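Local coordinates for protein transcriptional regulator, ROK family (Vibrio cholerae O1 biovar eltor, PDB 1Z05) that is probably a DNA-binding transcriptional regulator of carbohydrate metabolism, a ROK-family relative of E. coli Mlc that carries a bound zinc ion, at residues Val44-Leu47 with Ile48-Gly52; Ser55-Asp58 with Leu59-Ser63; Glu64-Pro67 with Ala68-Thr71; His84-Thr87 with Val88-Ile92. One frame throughout, in Å; residues are numbered along the deposited sequence. Where two conformers were deposited one is given.

Contact 1 of 4, residues Val44-Leu47 with Ile48-Gly52; sequences VYKL and IDQKG
The backbone N of K51 meets L47 O at 2.7 Å near the C-terminal end of helix 35-51, the first helix of what is probably a winged helix-turn-helix domain, to judge from its order of helices and strands. Its N-H...O angle is only 133°, against 165° for the bond from I48 N to V44 O at 3.0 Å. The backbone is already drifting from helical values at Q50 and K51; G52 then leaves the helix, although its N still reaches I48 O.

On the inner face, V44 and I48 lie one turn apart. I48 CG1 comes within 3.3 Å of V44 O, and its CD1 goes on to touch V44 CG1 at 3.7 Å. Both residues are buried: V44 also packs on L65, I48 on L59, I54 and I83. Y45 faces another way, toward L417 and Y418 of helix 407-418, with D49 CB approaching its ring obliquely. The carboxylate of D49 is spoken for outside this turn: OD1 bonds to T103 OG1, while OD2 takes the hydroxyl of Y418 and a salt bridge from K414, tying the helix to the C-terminal part of the chain.

Two further pairs flank the helix on different sides. Bordering Y418, the extended chain of K46 runs past the amide of Q50, its CE lying 3.6 Å from OE1, a contact through methylene rather than ammonium. Bordering E62 of helix 56-63, the chain of K51 stays extended until its last torsion, where a turn (chi4 64°) brings NZ to 3.8 Å from the CD2 methyl of L47.

Contact 2 of 4, residues Ser55-Asp58 with Leu59-Ser63; sequences SRID and LSKES
K61 leans back over I57, one turn earlier on helix 56-63. Its CB starts 3.7 Å from I57 O, and CG comes closer to the same oxygen, at 3.2 Å. From CD the chain climbs away from the backbone; CE then meets I57 CG1 at 3.9 Å, and the last bend (chi4 -64°) leaves NZ beside CG1 and CD1 of that isoleucine. The ammonium thus rests against an aliphatic branch, with D58 OD1 6.4 Å from NZ and no salt bridge between them.

At the N-terminal end S55 caps the helix: its OG accepts from D58 N at 3.1 Å and 163°, while S55 O takes L59 N. At the other end L59 O is held twice, by S63 N and by S63 OG at 2.7 Å, the two donors arriving from opposite faces of the carbonyl plane.

L59 is buried, packing on L47 and L101. R56 reaches out of the turn to a salt bridge with E85, and S60 OG bonds to L65 O. A short, serine-capped helix followed by a tight turn into helix 67-79 is consistent with the first helix of a helix-turn-helix DNA-binding motif.

Contact 3 of 4, residues Glu64-Pro67 with Ala68-Thr71; sequences ELAP and ASIT
A68 follows P67, the exposed first residue of helix 67-79, and S69 next turns its N toward A66 O at 2.9 Å, but the N-H is bent to 122° and the bond is weak; its CB lies close to the same oxygen.

I70 makes the sound bond of this first turn: its N reaches A66 O at 3.0 Å and 167°, nearly in line with the carbonyl. A66, the N-cap residue, thus offers one oxygen to two successive amides. The side chain of I70 swings back beside its own N (chi1 -66°), carrying CG1 past A66 O and setting CD1 against L65 CB at 3.8 Å and L65 CD1 at 4.0 Å. Both side chains are buried: I70 also meets V44, S60 and S63, while L65 touches N40 and, across the dimer, I36 of the second subunit.

T71 ends the walk, with its N on P67 O at 2.7 Å. Its OG1 lies 2.9 Å from that oxygen, and the side chain stands about 3 Å from a bound sulfate, probably from the crystallisation liquor. A short turn leading from helix 56-63 into an exposed helical start is consistent with a helix-turn-helix motif, in which helix 67-79 would be the recognition helix.

Contact 4 of 4, residues His84-Thr87 with Val88-Ile92; sequences HETT and VQEAI
A capping box formed by T87 and E90 starts helix 88-94, which lies within the connection between strands 83-86 and 99-103, the antiparallel pair that would form the wing of a winged helix-turn-helix domain. The two residues exchange bonds. T87 OG1 accepts from E90 N at 3.2 Å with a nearly straight N-H (166°), and E90 OE1 in return accepts from T87 N at 2.9 Å, just as straight, using the lone pair turned away from its sister oxygen. For the first bond OG1 is tucked between the backbone N and carbonyl carbon of T87 (chi1 70°), facing into the coming turn. For the second, the glutamate chain, extended beyond CG, runs alongside the threonine, its CG passing 3.3 Å from T87 OG1.

Behind the box, the regular helical bond from A91 N to T87 O, at 2.9 Å, closes the first turn. The other carboxylate oxygen of E90, OE2, forms a salt bridge with R94 one turn further on, so both oxygens are engaged, which should restrict the rotation of the group.

The strand enters at 49° to the helix. Its edge is paired to strand 99-103, with H84 and T86 bonded through their backbones to Q102 and V99. T86 supplies the apolar part of the junction: its CG2 methyl lies 3.9 Å from E90 CB and 4.3 Å from the methyl of A91.

How the contacts relate
All four contacts lie in the N-terminal region, away from the zinc site. Contacts 1, 2 and 3 join one three-helix cluster, in which aliphatic side chains of contact 1 meet those of contacts 2 and 3. Contacts 1 and 3 are partly buried; contacts 2 and 4 lie at the surface. Contact 1 ends a helix, whereas contacts 2, 3 and 4 each start one: side chains do the capping in 2 and 4, a serine in one and a threonine-glutamate box in the other, while contact 3 begins from the backbone of A66 alone. Contact 4 is the outlier, joined to contact 2 by the salt bridge from R56 NH2 to E85 OE2 at 2.8 Å, which ties strand 83-86 to the helices.

Contact 1 of 4, residues Val44-Leu47 with Ile48-Gly52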
loop_
_atom_site.group_PDB
_atom_site.type_symbol
_atom_site.label_atom_id
_atom_site.label_comp_id
_atom_site.label_asym_id
_atom_site.label_seq_id
_atom_site.Cartn_x
_atom_site.Cartn_y
_atom_site.Cartn_z
ATOM N N VAL A 44 8.018 22.333 -4.377
ATOM C CA VAL A 44 8.071 23.613 -5.092
ATOM C C VAL A 44 8.219 23.407 -6.603
ATOM O O VAL A 44 7.525 24.043 -7.393
ATOM C CB VAL A 44 9.190 24.526 -4.542
ATOM C CG1 VAL A 44 9.454 25.718 -5.481
ATOM C CG2 VAL A 44 8.816 25.026 -3.156
ATOM N N TYR A 45 9.114 22.506 -6.991
ATOM C CA TYR A 45 9.334 22.205 -8.409
ATOM C C TYR A 45 8.078 21.652 -9.099
ATOM O O TYR A 45 7.773 22.013 -10.253
ATOM C CB TYR A 45 10.498 21.226 -8.544
ATOM C CG TYR A 45 10.810 20.868 -9.964
ATOM C CD1 TYR A 45 11.690 21.653 -10.722
ATOM C CD2 TYR A 45 10.226 19.749 -10.568
ATOM C CE1 TYR A 45 11.986 21.324 -12.050
ATOM C CE2 TYR A 45 10.512 19.421 -11.900
ATOM C CZ TYR A 45 11.389 20.213 -12.629
ATOM O OH TYR A 45 11.695 19.886 -13.931
ATOM N N LYS A 46 7.360 20.771 -8.402
ATOM C CA LYS A 46 6.088 20.230 -8.916
ATOM C C LYS A 46 5.040 21.328 -9.131
ATOM O O LYS A 46 4.334 21.329 -10.147
ATOM C CB LYS A 46 5.545 19.123 -8.003
ATOM C CG LYS A 46 4.298 18.429 -8.553
ATOM C CD LYS A 46 3.736 17.417 -7.566
ATOM C CE LYS A 46 2.479 16.754 -8.101
ATOM N NZ LYS A 46 2.067 15.657 -7.178
ATOM N N LEU A 47 4.942 22.262 -8.184
ATOM C CA LEU A 47 4.048 23.413 -8.352
ATOM C C LEU A 47 4.400 24.245 -9.591
ATOM O O LEU A 47 3.522 24.594 -10.386
ATOM C CB LEU A 47 4.048 24.292 -7.096
ATOM C CG LEU A 47 3.191 23.804 -5.924
ATOM C CD1 LEU A 47 3.446 24.658 -4.683
ATOM C CD2 LEU A 47 1.703 23.792 -6.277
ATOM N N ILE A 48 5.687 24.543 -9.755
ATOM C CA ILE A 48 6.177 25.297 -10.913
ATOM C C ILE A 48 5.920 24.548 -12.232
ATOM O O ILE A 48 5.481 25.145 -13.228
ATOM C CB ILE A 48 7.682 25.629 -10.762
ATOM C CG1 ILE A 48 7.900 26.528 -9.548
ATOM C CG2 ILE A 48 8.212 26.333 -12.001
ATOM C CD1 ILE A 48 9.336 26.632 -9.102
ATOM N N ASP A 49 6.176 23.243 -12.226
ATOM C CA ASP A 49 5.987 22.412 -13.413
ATOM C C ASP A 49 4.518 22.401 -13.851
ATOM O O ASP A 49 4.207 22.536 -15.041
ATOM C CB ASP A 49 6.493 20.988 -13.144
ATOM C CG ASP A 49 6.672 20.171 -14.415
ATOM O OD1 ASP A 49 6.971 20.752 -15.481
ATOM O OD2 ASP A 49 6.519 18.936 -14.343
ATOM N N GLN A 50 3.623 22.260 -12.883
ATOM C CA GLN A 50 2.201 22.118 -13.170
ATOM C C GLN A 50 1.436 23.438 -13.255
ATOM O O GLN A 50 0.388 23.499 -13.893
ATOM C CB GLN A 50 1.554 21.185 -12.141
ATOM C CG GLN A 50 1.984 19.732 -12.301
ATOM C CD GLN A 50 1.414 18.801 -11.242
ATOM O OE1 GLN A 50 0.964 19.242 -10.180
ATOM N NE2 GLN A 50 1.453 17.497 -11.521
ATOM N N LYS A 51 1.955 24.490 -12.623
ATOM C CA LYS A 51 1.212 25.753 -12.511
ATOM C C LYS A 51 1.954 26.987 -13.033
ATOM O O LYS A 51 1.362 28.058 -13.115
ATOM C CB LYS A 51 0.785 26.003 -11.058
ATOM C CG LYS A 51 -0.367 25.152 -10.572
ATOM C CD LYS A 51 -0.662 25.457 -9.114
ATOM C CE LYS A 51 -1.727 24.527 -8.546
ATOM N NZ LYS A 51 -1.284 23.093 -8.521
ATOM N N GLY A 52 3.235 26.849 -13.375
ATOM C CA GLY A 52 4.018 27.984 -13.898
ATOM C C GLY A 52 3.448 28.524 -15.208
ATOM O O GLY A 52 2.794 27.781 -15.934
#

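Contact 2 of 4, residues Ser55-Asp58 with Leu59-Ser63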
loop_
_atom_site.group_PDB
_atom_site.type_symbol
_atom_site.label_atom_id
_atom_site.label_comp_id
_atom_site.label_asym_id
_atom_site.label_seq_id
_atom_site.Cartn_x
_atom_site.Cartn_y
_atom_site.Cartn_z
ATOM N N SER A 55 4.214 33.118 -9.400
ATOM C CA SER A 55 4.977 34.021 -8.543
ATOM C C SER A 55 5.450 33.328 -7.277
ATOM O O SER A 55 4.891 32.306 -6.862
ATOM C CB SER A 55 4.145 35.242 -8.169
ATOM O OG SER A 55 3.112 34.901 -7.264
ATOM N N ARG A 56 6.475 33.902 -6.653
ATOM C CA ARG A 56 6.991 33.368 -5.405
ATOM C C ARG A 56 5.948 33.459 -4.297
ATOM O O ARG A 56 5.856 32.563 -3.455
ATOM C CB ARG A 56 8.279 34.086 -5.006
ATOM C CG ARG A 56 9.505 33.583 -5.748
ATOM C CD ARG A 56 10.745 34.353 -5.327
ATOM N NE ARG A 56 11.926 33.917 -6.068
ATOM C CZ ARG A 56 12.197 34.258 -7.327
ATOM N NH1 ARG A 56 11.370 35.043 -8.008
ATOM N NH2 ARG A 56 13.302 33.809 -7.908
ATOM N N ILE A 57 5.162 34.535 -4.299
ATOM C CA ILE A 57 4.090 34.679 -3.309
ATOM C C ILE A 57 3.016 33.578 -3.468
ATOM O O ILE A 57 2.593 32.984 -2.476
ATOM C CB ILE A 57 3.524 36.149 -3.220
ATOM C CG1 ILE A 57 2.669 36.347 -1.959
ATOM C CG2 ILE A 57 2.759 36.553 -4.471
ATOM C CD1 ILE A 57 3.459 36.335 -0.661
ATOM N N ASP A 58 2.628 33.282 -4.709
ATOM C CA ASP A 58 1.717 32.166 -5.012
ATOM C C ASP A 58 2.288 30.793 -4.620
ATOM O O ASP A 58 1.558 29.927 -4.124
ATOM C CB ASP A 58 1.346 32.160 -6.499
ATOM C CG ASP A 58 0.268 33.181 -6.849
ATOM O OD1 ASP A 58 0.034 34.126 -6.064
ATOM O OD2 ASP A 58 -0.350 33.034 -7.929
ATOM N N LEU A 59 3.587 30.596 -4.849
ATOM C CA LEU A 59 4.265 29.379 -4.402
ATOM C C LEU A 59 4.274 29.275 -2.880
ATOM O O LEU A 59 4.076 28.196 -2.323
ATOM C CB LEU A 59 5.701 29.318 -4.934
ATOM C CG LEU A 59 5.927 28.964 -6.397
ATOM C CD1 LEU A 59 7.398 29.252 -6.745
ATOM C CD2 LEU A 59 5.547 27.513 -6.695
ATOM N N SER A 60 4.483 30.405 -2.206
ATOM C CA SER A 60 4.439 30.437 -0.753
ATOM C C SER A 60 3.048 30.056 -0.215
ATOM O O SER A 60 2.936 29.275 0.737
ATOM C CB SER A 60 4.879 31.813 -0.246
ATOM O OG SER A 60 4.831 31.866 1.159
ATOM N N LYS A 61 1.997 30.592 -0.833
ATOM C CA LYS A 61 0.620 30.293 -0.420
ATOM C C LYS A 61 0.232 28.831 -0.687
ATOM O O LYS A 61 -0.331 28.166 0.182
ATOM C CB LYS A 61 -0.380 31.243 -1.089
ATOM C CG LYS A 61 -0.112 32.718 -0.832
ATOM C CD LYS A 61 -1.318 33.581 -1.181
ATOM C CE LYS A 61 -0.962 35.066 -1.188
ATOM N NZ LYS A 61 -0.554 35.577 0.154
ATOM N N GLU A 62 0.545 28.341 -1.884
ATOM C CA GLU A 62 0.215 26.971 -2.282
ATOM C C GLU A 62 0.979 25.900 -1.497
ATOM O O GLU A 62 0.383 24.917 -1.061
ATOM C CB GLU A 62 0.415 26.769 -3.791
ATOM C CG GLU A 62 -0.710 27.340 -4.662
ATOM C CD GLU A 62 -1.957 26.455 -4.681
ATOM O OE1 GLU A 62 -1.904 25.338 -5.247
ATOM O OE2 GLU A 62 -2.995 26.885 -4.135
ATOM N N SER A 63 2.284 26.098 -1.312
ATOM C CA SER A 63 3.138 25.119 -0.626
ATOM C C SER A 63 3.044 25.194 0.897
ATOM O O SER A 63 3.455 24.258 1.588
ATOM C CB SER A 63 4.599 25.316 -1.027
ATOM O OG SER A 63 5.093 26.545 -0.505
#

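Contact 3 of 4, residues Glu64-Pro67 with Ala68-Thr71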
loop_
_atom_site.group_PDB
_atom_site.type_symbol
_atom_site.label_atom_id
_atom_site.label_comp_id
_atom_site.label_asym_id
_atom_site.label_seq_id
_atom_site.Cartn_x
_atom_site.Cartn_y
_atom_site.Cartn_z
ATOM N N GLU A 64 2.517 26.315 1.397
ATOM C CA GLU A 64 2.490 26.651 2.826
ATOM C C GLU A 64 3.895 26.835 3.412
ATOM O O GLU A 64 4.119 26.583 4.598
ATOM C CB GLU A 64 1.703 25.614 3.640
ATOM C CG GLU A 64 0.322 25.290 3.096
ATOM C CD GLU A 64 -0.220 23.980 3.642
ATOM O OE1 GLU A 64 0.317 22.906 3.280
ATOM O OE2 GLU A 64 -1.190 24.030 4.422
ATOM N N LEU A 65 4.838 27.269 2.574
ATOM C CA LEU A 65 6.200 27.549 3.022
ATOM C C LEU A 65 6.441 29.054 3.098
ATOM O O LEU A 65 5.936 29.807 2.266
ATOM C CB LEU A 65 7.229 26.900 2.087
ATOM C CG LEU A 65 7.284 25.368 1.998
ATOM C CD1 LEU A 65 7.997 24.952 0.732
ATOM C CD2 LEU A 65 7.949 24.734 3.224
ATOM N N ALA A 66 7.218 29.474 4.095
ATOM C CA ALA A 66 7.581 30.878 4.290
ATOM C C ALA A 66 8.410 31.424 3.122
ATOM O O ALA A 66 9.159 30.672 2.489
ATOM C CB ALA A 66 8.336 31.048 5.622
ATOM N N PRO A 67 8.262 32.730 2.812
ATOM C CA PRO A 67 9.021 33.359 1.720
ATOM C C PRO A 67 10.528 33.105 1.769
ATOM O O PRO A 67 11.142 32.885 0.727
ATOM C CB PRO A 67 8.723 34.847 1.911
ATOM C CG PRO A 67 7.356 34.848 2.480
ATOM C CD PRO A 67 7.339 33.695 3.440
ATOM N N ALA A 68 11.106 33.132 2.969
ATOM C CA ALA A 68 12.525 32.817 3.162
ATOM C C ALA A 68 12.891 31.430 2.626
ATOM O O ALA A 68 13.940 31.258 1.997
ATOM C CB ALA A 68 12.913 32.956 4.646
ATOM N N SER A 69 12.021 30.451 2.869
ATOM C CA SER A 69 12.226 29.091 2.386
ATOM C C SER A 69 12.041 29.037 0.882
ATOM O O SER A 69 12.831 28.400 0.189
ATOM C CB SER A 69 11.261 28.112 3.060
ATOM O OG SER A 69 11.383 28.164 4.467
ATOM N N ILE A 70 10.997 29.698 0.384
ATOM C CA ILE A 70 10.735 29.774 -1.062
ATOM C C ILE A 70 11.943 30.390 -1.772
ATOM O O ILE A 70 12.393 29.882 -2.788
ATOM C CB ILE A 70 9.418 30.563 -1.387
ATOM C CG1 ILE A 70 8.179 29.819 -0.870
ATOM C CG2 ILE A 70 9.276 30.846 -2.897
ATOM C CD1 ILE A 70 8.022 28.392 -1.369
ATOM N N THR A 71 12.483 31.465 -1.204
ATOM C CA THR A 71 13.654 32.139 -1.773
ATOM C C THR A 71 14.866 31.200 -1.888
ATOM O O THR A 71 15.463 31.092 -2.959
ATOM C CB THR A 71 13.984 33.412 -0.969
ATOM O OG1 THR A 71 12.905 34.340 -1.129
ATOM C CG2 THR A 71 15.296 34.063 -1.429
#

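Contact 4 of 4, residues His84-Thr87 with Val88-Ile92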
loop_
_atom_site.group_PDB
_atom_site.type_symbol
_atom_site.label_atom_id
_atom_site.label_comp_id
_atom_site.label_asym_id
_atom_site.label_seq_id
_atom_site.Cartn_x
_atom_site.Cartn_y
_atom_site.Cartn_z
ATOM N N HIS A 84 13.306 28.840 -14.437
ATOM C CA HIS A 84 13.675 30.166 -14.897
ATOM C C HIS A 84 12.517 31.136 -14.757
ATOM O O HIS A 84 11.359 30.728 -14.675
ATOM C CB HIS A 84 14.185 30.125 -16.340
ATOM C CG HIS A 84 13.116 29.879 -17.359
ATOM N ND1 HIS A 84 12.579 30.888 -18.128
ATOM C CD2 HIS A 84 12.491 28.740 -17.741
ATOM C CE1 HIS A 84 11.669 30.383 -18.941
ATOM N NE2 HIS A 84 11.602 29.080 -18.732
ATOM N N GLU A 85 12.860 32.418 -14.728
ATOM C CA GLU A 85 11.895 33.515 -14.678
ATOM C C GLU A 85 12.451 34.682 -15.502
ATOM O O GLU A 85 13.636 34.694 -15.844
ATOM C CB GLU A 85 11.686 33.975 -13.232
ATOM C CG GLU A 85 12.975 34.442 -12.550
ATOM C CD GLU A 85 12.767 34.990 -11.142
ATOM O OE1 GLU A 85 11.625 35.370 -10.798
ATOM O OE2 GLU A 85 13.762 35.041 -10.382
ATOM N N THR A 86 11.597 35.644 -15.841
ATOM C CA THR A 86 12.078 36.957 -16.269
ATOM C C THR A 86 11.879 37.872 -15.056
ATOM O O THR A 86 10.739 38.161 -14.664
ATOM C CB THR A 86 11.331 37.520 -17.506
ATOM O OG1 THR A 86 11.420 36.596 -18.595
ATOM C CG2 THR A 86 11.934 38.873 -17.956
ATOM N N THR A 87 12.995 38.278 -14.448
ATOM C CA THR A 87 12.978 39.141 -13.272
ATOM C C THR A 87 12.554 40.557 -13.657
ATOM O O THR A 87 12.562 40.924 -14.840
ATOM C CB THR A 87 14.357 39.209 -12.574
ATOM O OG1 THR A 87 15.283 39.928 -13.395
ATOM C CG2 THR A 87 14.907 37.807 -12.282
ATOM N N VAL A 88 12.197 41.348 -12.649
ATOM C CA VAL A 88 11.849 42.759 -12.845
ATOM C C VAL A 88 12.995 43.520 -13.531
ATOM O O VAL A 88 12.768 44.285 -14.472
ATOM C CB VAL A 88 11.443 43.419 -11.488
ATOM C CG1 VAL A 88 11.293 44.927 -11.608
ATOM C CG2 VAL A 88 10.156 42.789 -10.960
ATOM N N GLN A 89 14.222 43.297 -13.065
ATOM C CA GLN A 89 15.401 43.949 -13.642
ATOM C C GLN A 89 15.598 43.602 -15.127
ATOM O O GLN A 89 15.886 44.495 -15.929
ATOM C CB GLN A 89 16.666 43.645 -12.815
ATOM C CG GLN A 89 17.879 44.486 -13.208
ATOM C CD GLN A 89 18.912 44.643 -12.095
ATOM O OE1 GLN A 89 18.795 44.055 -11.018
ATOM N NE2 GLN A 89 19.935 45.447 -12.362
ATOM N N GLU A 90 15.431 42.321 -15.480
ATOM C CA GLU A 90 15.508 41.854 -16.876
ATOM C C GLU A 90 14.393 42.467 -17.718
ATOM O O GLU A 90 14.627 42.910 -18.842
ATOM C CB GLU A 90 15.395 40.327 -16.966
ATOM C CG GLU A 90 16.576 39.523 -16.452
ATOM C CD GLU A 90 16.323 38.008 -16.507
ATOM O OE1 GLU A 90 15.371 37.512 -15.847
ATOM O OE2 GLU A 90 17.082 37.307 -17.218
ATOM N N ALA A 91 13.184 42.480 -17.156
ATOM C CA ALA A 91 11.989 43.031 -17.808
ATOM C C ALA A 91 12.143 44.498 -18.211
ATOM O O ALA A 91 11.838 44.872 -19.345
ATOM C CB ALA A 91 10.771 42.863 -16.899
ATOM N N ILE A 92 12.606 45.319 -17.272
ATOM C CA ILE A 92 12.854 46.733 -17.528
ATOM C C ILE A 92 14.036 46.913 -18.483
ATOM O O ILE A 92 13.953 47.681 -19.446
ATOM C CB ILE A 92 13.092 47.510 -16.207
ATOM C CG1 ILE A 92 11.825 47.470 -15.348
ATOM C CG2 ILE A 92 13.528 48.949 -16.488
ATOM C CD1 ILE A 92 12.078 47.602 -13.879
#